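Local coordinates for protein endonuclease 8-like 3 (PDB 7JL5) that carries a tandem pair of GRF zinc fingers, each a small three-stranded antiparallel sheet with a bound zinc ion, in the fragment described here, at residues L19-K24 with G30-A35; G26-R31 with F47-L52. All blocks are in the same frame, centred on the assembly; numbering follows the deposited sequence.

Interaction 1: residues L19-K24 with G30-A35; sequences LRVVGK and GRQFYA
R20 and F33 face each other as an antiparallel hydrogen-bonded pair, joined by two backbone bonds: R20 N gives to F33 O and F33 N to R20 O, both at 2.9 Å. The ladder continues past the end of strand 19-21, where V22 N bonds to R31 O and G30 N returns a bond to V22 O at 3.1 Å. On the face that carries R20 and F33, the methylene R20 CB sits over the phenyl ring as a CH-pi contact, 3.9 Å from the ring centroid. With CG between its backbone N and carbonyl carbon (chi1 63°), F33 swings its ring back toward segment 19-24, where CE1 meets V22 CG2, just past the strand, at 3.6 Å. The arginine chain then bends at chi2 and chi3, bringing one face of its guanidinium over F33 CZ, while A35 CB lies near the guanidinium edge.

On the other face, L19 splits its branches between two partners: CD1 touches Y34 CE1 at 3.6 Å and CD2 packs against the Q32 amide, 3.6 Å from NE2. V21 CG1 packs against G30 CA at 3.5 Å. The Q32 amide is held from outside, NE2 bonding to M65 O in the second finger. Beyond this first shell, F33 stacks on F47, while Y34 pairs with E48 of strand 47-49 and Q32 with A50 just beyond it. The contact is the first hairpin of the zinc-ribbon-like GRF fold. Its chemistry implies a division of labour: main-chain bonds set the register, while F33 ties the aliphatic parts of R20 and V22 to the middle strand.

Interaction 2: residues G26-R31 with F47-L52; sequences GENKGR and FEWADL
R31 lies flat on the indole of W49, its guanidinium plane within 5° of the ring plane and its CZ 3.7 Å from the centroid of the five-membered ring, a cation-pi stack. The fit extends down the arginine: CD rests over the six-membered ring, 3.4 Å from W49 CE3. With CG anti to the backbone N (chi1 -169°), the extended side chain runs across the indole. D51 grips the same guanidinium side-on in a salt bridge. R31 NH2 meets the syn lone pair of D51 OD1 at 3.2 Å, almost in the guanidinium plane, whereas NE approaches OD2 at 3.1 Å from a tilted position; a further bond from NE to OD1 is weak. F47 meets the opposite indole face edge-on with CE1, so W49 has a ring edge on one face and a cation flat on the other.

The loop side is much looser. N28 ND2 comes no nearer than 3.9 Å to W49 CH2, its amide plane inclined to the ring. The type II turn from N28 to R31, closed by R31 N bonding to N28 O, directs the chain into strand 32-35. This surface contact joins the hairpin loop to W49 at the end of strand 47-49 and to D51 just after it. Carboxylate and indole together probably stabilise the positive charge of R31, and stacking plus the two-nitrogen grip should limit rotation of its guanidinium.

Both contacts belong to the first GRF finger and share G30 and R31, but of the two G30 makes contacts only in interaction 1, whereas R31 serves both. Interaction 1 pairs the first two strands of its sheet and is partly buried; regular main-chain bonding dominates, with hydrocarbon packing on each face. Interaction 2 lies at the surface, where a loop reaches the third strand and the residues after it, and depends on side-chain charge and aromatic stacking. They meet along the middle strand, where Y34 N probably bonds to E48 O and Q32 O to A50 N. R31 serves one contact through its carbonyl and the other through its guanidinium.

Interaction 1: residues L19-K24 with G30-A35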
loop_
_atom_site.group_PDB
_atom_site.type_symbol
_atom_site.label_atom_id
_atom_site.label_comp_id
_atom_site.label_asym_id
_atom_site.label_seq_id
_atom_site.Cartn_x
_atom_site.Cartn_y
_atom_site.Cartn_z
ATOM N N LEU A 19 3.221 2.264 5.584
ATOM C CA LEU A 19 2.225 1.588 4.760
ATOM C C LEU A 19 2.010 0.190 5.325
ATOM O O LEU A 19 2.865 -0.688 5.165
ATOM C CB LEU A 19 2.678 1.523 3.304
ATOM C CG LEU A 19 1.642 1.014 2.301
ATOM C CD1 LEU A 19 0.614 2.100 2.012
ATOM C CD2 LEU A 19 2.306 0.532 1.016
ATOM N N ARG A 20 0.880 -0.019 5.988
ATOM C CA ARG A 20 0.533 -1.319 6.538
ATOM C C ARG A 20 -0.493 -2.011 5.649
ATOM O O ARG A 20 -1.161 -1.385 4.824
ATOM C CB ARG A 20 -0.010 -1.182 7.964
ATOM C CG ARG A 20 1.069 -0.963 9.012
ATOM C CD ARG A 20 0.708 -1.646 10.322
ATOM N NE ARG A 20 -0.029 -0.770 11.228
ATOM C CZ ARG A 20 -0.733 -1.201 12.271
ATOM N NH1 ARG A 20 -0.807 -2.498 12.532
ATOM N NH2 ARG A 20 -1.370 -0.335 13.048
ATOM N N VAL A 21 -0.602 -3.325 5.824
ATOM C CA VAL A 21 -1.533 -4.156 5.074
ATOM C C VAL A 21 -2.505 -4.786 6.056
ATOM O O VAL A 21 -2.085 -5.348 7.077
ATOM C CB VAL A 21 -0.799 -5.239 4.262
ATOM C CG1 VAL A 21 -1.765 -6.340 3.849
ATOM C CG2 VAL A 21 -0.135 -4.626 3.039
ATOM N N VAL A 22 -3.798 -4.699 5.752
ATOM C CA VAL A 22 -4.813 -5.298 6.609
ATOM C C VAL A 22 -4.642 -6.812 6.612
ATOM O O VAL A 22 -5.127 -7.509 5.712
ATOM C CB VAL A 22 -6.232 -4.909 6.161
ATOM C CG1 VAL A 22 -7.255 -5.860 6.767
ATOM C CG2 VAL A 22 -6.533 -3.473 6.559
ATOM N N GLY A 23 -3.956 -7.331 7.627
ATOM C CA GLY A 23 -3.821 -8.763 7.793
ATOM C C GLY A 23 -4.957 -9.354 8.601
ATOM O O GLY A 23 -4.813 -9.610 9.801
ATOM N N LYS A 24 -6.096 -9.571 7.952
ATOM C CA LYS A 24 -7.287 -10.080 8.616
ATOM C C LYS A 24 -8.208 -10.675 7.557
ATOM O O LYS A 24 -7.860 -10.751 6.375
ATOM C CB LYS A 24 -7.985 -8.977 9.416
ATOM N N GLY A 30 -5.508 -7.500 2.587
ATOM C CA GLY A 30 -4.471 -7.084 1.675
ATOM C C GLY A 30 -4.495 -5.610 1.328
ATOM O O GLY A 30 -3.497 -5.096 0.805
ATOM N N ARG A 31 -5.597 -4.917 1.606
ATOM C CA ARG A 31 -5.692 -3.504 1.267
ATOM C C ARG A 31 -4.717 -2.700 2.117
ATOM O O ARG A 31 -4.647 -2.875 3.338
ATOM C CB ARG A 31 -7.116 -2.994 1.469
ATOM C CG ARG A 31 -7.340 -1.602 0.894
ATOM C CD ARG A 31 -8.786 -1.151 1.032
ATOM N NE ARG A 31 -8.994 0.178 0.464
ATOM C CZ ARG A 31 -10.096 0.903 0.635
ATOM N NH1 ARG A 31 -11.097 0.429 1.365
ATOM N NH2 ARG A 31 -10.195 2.104 0.082
ATOM N N GLN A 32 -3.968 -1.816 1.469
ATOM C CA GLN A 32 -2.915 -1.058 2.126
ATOM C C GLN A 32 -3.460 0.254 2.674
ATOM O O GLN A 32 -4.377 0.857 2.107
ATOM C CB GLN A 32 -1.774 -0.782 1.145
ATOM C CG GLN A 32 -1.363 -1.995 0.325
ATOM C CD GLN A 32 -0.420 -1.642 -0.808
ATOM O OE1 GLN A 32 -0.775 -0.892 -1.717
ATOM N NE2 GLN A 32 0.791 -2.183 -0.758
ATOM N N PHE A 33 -2.880 0.696 3.787
ATOM C CA PHE A 33 -3.316 1.923 4.434
ATOM C C PHE A 33 -2.144 2.578 5.149
ATOM O O PHE A 33 -1.287 1.893 5.713
ATOM C CB PHE A 33 -4.453 1.653 5.428
ATOM C CG PHE A 33 -4.057 0.768 6.576
ATOM C CD1 PHE A 33 -4.102 -0.610 6.451
ATOM C CD2 PHE A 33 -3.638 1.314 7.777
ATOM C CE1 PHE A 33 -3.735 -1.426 7.503
ATOM C CE2 PHE A 33 -3.270 0.502 8.834
ATOM C CZ PHE A 33 -3.319 -0.870 8.696
ATOM N N TYR A 34 -2.118 3.907 5.116
ATOM C CA TYR A 34 -1.141 4.673 5.870
ATOM C C TYR A 34 -1.555 4.762 7.331
ATOM O O TYR A 34 -2.723 5.030 7.651
ATOM C CB TYR A 34 -0.994 6.078 5.290
ATOM C CG TYR A 34 -0.446 6.099 3.887
ATOM C CD1 TYR A 34 0.807 5.571 3.605
ATOM C CD2 TYR A 34 -1.174 6.653 2.845
ATOM C CE1 TYR A 34 1.317 5.589 2.325
ATOM C CE2 TYR A 34 -0.671 6.678 1.558
ATOM C CZ TYR A 34 0.575 6.143 1.305
ATOM O OH TYR A 34 1.083 6.162 0.025
ATOM N N ALA A 35 -0.577 4.548 8.211
ATOM C CA ALA A 35 -0.791 4.545 9.648
ATOM C C ALA A 35 0.390 5.219 10.334
ATOM O O ALA A 35 1.435 5.469 9.724
ATOM C CB ALA A 35 -0.974 3.119 10.185
#

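Interaction 2: residues G26-R31 with F47-L52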
loop_
_atom_site.group_PDB
_atom_site.type_symbol
_atom_site.label_atom_id
_atom_site.label_comp_id
_atom_site.label_asym_id
_atom_site.label_seq_id
_atom_site.Cartn_x
_atom_site.Cartn_y
_atom_site.Cartn_z
ATOM N N GLY A 26 -11.959 -10.754 5.532
ATOM C CA GLY A 26 -13.014 -9.885 5.064
ATOM C C GLY A 26 -12.800 -9.519 3.613
ATOM O O GLY A 26 -11.892 -10.017 2.950
ATOM N N GLU A 27 -13.659 -8.629 3.117
ATOM C CA GLU A 27 -13.577 -8.142 1.747
ATOM C C GLU A 27 -12.512 -7.067 1.562
ATOM O O GLU A 27 -12.597 -6.291 0.603
ATOM C CB GLU A 27 -14.935 -7.601 1.292
ATOM C CG GLU A 27 -15.883 -8.656 0.741
ATOM C CD GLU A 27 -16.470 -9.545 1.819
ATOM O OE1 GLU A 27 -16.347 -9.199 3.014
ATOM O OE2 GLU A 27 -17.060 -10.590 1.470
ATOM N N ASN A 28 -11.520 -6.997 2.459
ATOM C CA ASN A 28 -10.430 -6.041 2.274
ATOM C C ASN A 28 -9.095 -6.574 2.790
ATOM O O ASN A 28 -8.217 -5.771 3.131
ATOM C CB ASN A 28 -10.761 -4.707 2.966
ATOM C CG ASN A 28 -11.018 -4.864 4.451
ATOM O OD1 ASN A 28 -11.127 -5.978 4.963
ATOM N ND2 ASN A 28 -11.128 -3.742 5.152
ATOM N N LYS A 29 -8.912 -7.891 2.858
ATOM C CA LYS A 29 -7.634 -8.463 3.261
ATOM C C LYS A 29 -6.587 -8.171 2.193
ATOM O O LYS A 29 -6.756 -8.548 1.029
ATOM C CB LYS A 29 -7.769 -9.968 3.479
ATOM N N GLY A 30 -5.508 -7.500 2.587
ATOM C CA GLY A 30 -4.471 -7.084 1.675
ATOM C C GLY A 30 -4.495 -5.610 1.328
ATOM O O GLY A 30 -3.497 -5.096 0.805
ATOM N N ARG A 31 -5.597 -4.917 1.606
ATOM C CA ARG A 31 -5.692 -3.504 1.267
ATOM C C ARG A 31 -4.717 -2.700 2.117
ATOM O O ARG A 31 -4.647 -2.875 3.338
ATOM C CB ARG A 31 -7.116 -2.994 1.469
ATOM C CG ARG A 31 -7.340 -1.602 0.894
ATOM C CD ARG A 31 -8.786 -1.151 1.032
ATOM N NE ARG A 31 -8.994 0.178 0.464
ATOM C CZ ARG A 31 -10.096 0.903 0.635
ATOM N NH1 ARG A 31 -11.097 0.429 1.365
ATOM N NH2 ARG A 31 -10.195 2.104 0.082
ATOM N N PHE A 47 -5.322 6.628 10.386
ATOM C CA PHE A 47 -5.666 5.563 9.446
ATOM C C PHE A 47 -6.186 6.211 8.176
ATOM O O PHE A 47 -7.213 6.898 8.215
ATOM C CB PHE A 47 -6.715 4.624 10.046
ATOM C CG PHE A 47 -7.041 3.444 9.176
ATOM C CD1 PHE A 47 -7.882 3.582 8.085
ATOM C CD2 PHE A 47 -6.512 2.196 9.452
ATOM C CE1 PHE A 47 -8.181 2.500 7.283
ATOM C CE2 PHE A 47 -6.811 1.109 8.653
ATOM C CZ PHE A 47 -7.646 1.263 7.567
ATOM N N GLU A 48 -5.494 6.000 7.057
ATOM C CA GLU A 48 -5.940 6.562 5.784
ATOM C C GLU A 48 -5.703 5.552 4.673
ATOM O O GLU A 48 -4.560 5.170 4.418
ATOM C CB GLU A 48 -5.212 7.873 5.474
ATOM C CG GLU A 48 -6.028 8.857 4.651
ATOM C CD GLU A 48 -7.137 9.509 5.457
ATOM O OE1 GLU A 48 -7.062 9.488 6.705
ATOM O OE2 GLU A 48 -8.085 10.044 4.844
ATOM N N TRP A 49 -6.772 5.133 4.002
ATOM C CA TRP A 49 -6.624 4.189 2.901
ATOM C C TRP A 49 -5.671 4.751 1.853
ATOM O O TRP A 49 -5.814 5.895 1.412
ATOM C CB TRP A 49 -7.982 3.879 2.281
ATOM C CG TRP A 49 -8.862 3.087 3.192
ATOM C CD1 TRP A 49 -10.057 3.475 3.718
ATOM C CD2 TRP A 49 -8.608 1.771 3.698
ATOM N NE1 TRP A 49 -10.569 2.480 4.515
ATOM C CE2 TRP A 49 -9.697 1.422 4.520
ATOM C CE3 TRP A 49 -7.566 0.852 3.535
ATOM C CZ2 TRP A 49 -9.775 0.197 5.178
ATOM C CZ3 TRP A 49 -7.647 -0.365 4.188
ATOM C CH2 TRP A 49 -8.744 -0.682 4.996
ATOM N N ALA A 50 -4.693 3.935 1.455
ATOM C CA ALA A 50 -3.638 4.411 0.571
ATOM C C ALA A 50 -4.037 4.361 -0.898
ATOM O O ALA A 50 -3.548 5.173 -1.691
ATOM C CB ALA A 50 -2.367 3.584 0.782
ATOM N N ASP A 51 -4.915 3.437 -1.279
ATOM C CA ASP A 51 -5.166 3.142 -2.684
ATOM C C ASP A 51 -6.222 4.041 -3.317
ATOM O O ASP A 51 -6.586 3.819 -4.476
ATOM C CB ASP A 51 -5.584 1.677 -2.846
ATOM C CG ASP A 51 -6.889 1.353 -2.135
ATOM O OD1 ASP A 51 -7.511 2.271 -1.559
ATOM O OD2 ASP A 51 -7.293 0.172 -2.152
ATOM N N LEU A 52 -6.716 5.049 -2.597
ATOM C CA LEU A 52 -7.759 5.906 -3.151
ATOM C C LEU A 52 -7.318 6.621 -4.421
ATOM O O LEU A 52 -8.173 7.089 -5.181
ATOM C CB LEU A 52 -8.201 6.927 -2.101
ATOM C CG LEU A 52 -9.168 6.388 -1.045
ATOM C CD1 LEU A 52 -9.157 7.273 0.190
ATOM C CD2 LEU A 52 -10.577 6.280 -1.617
#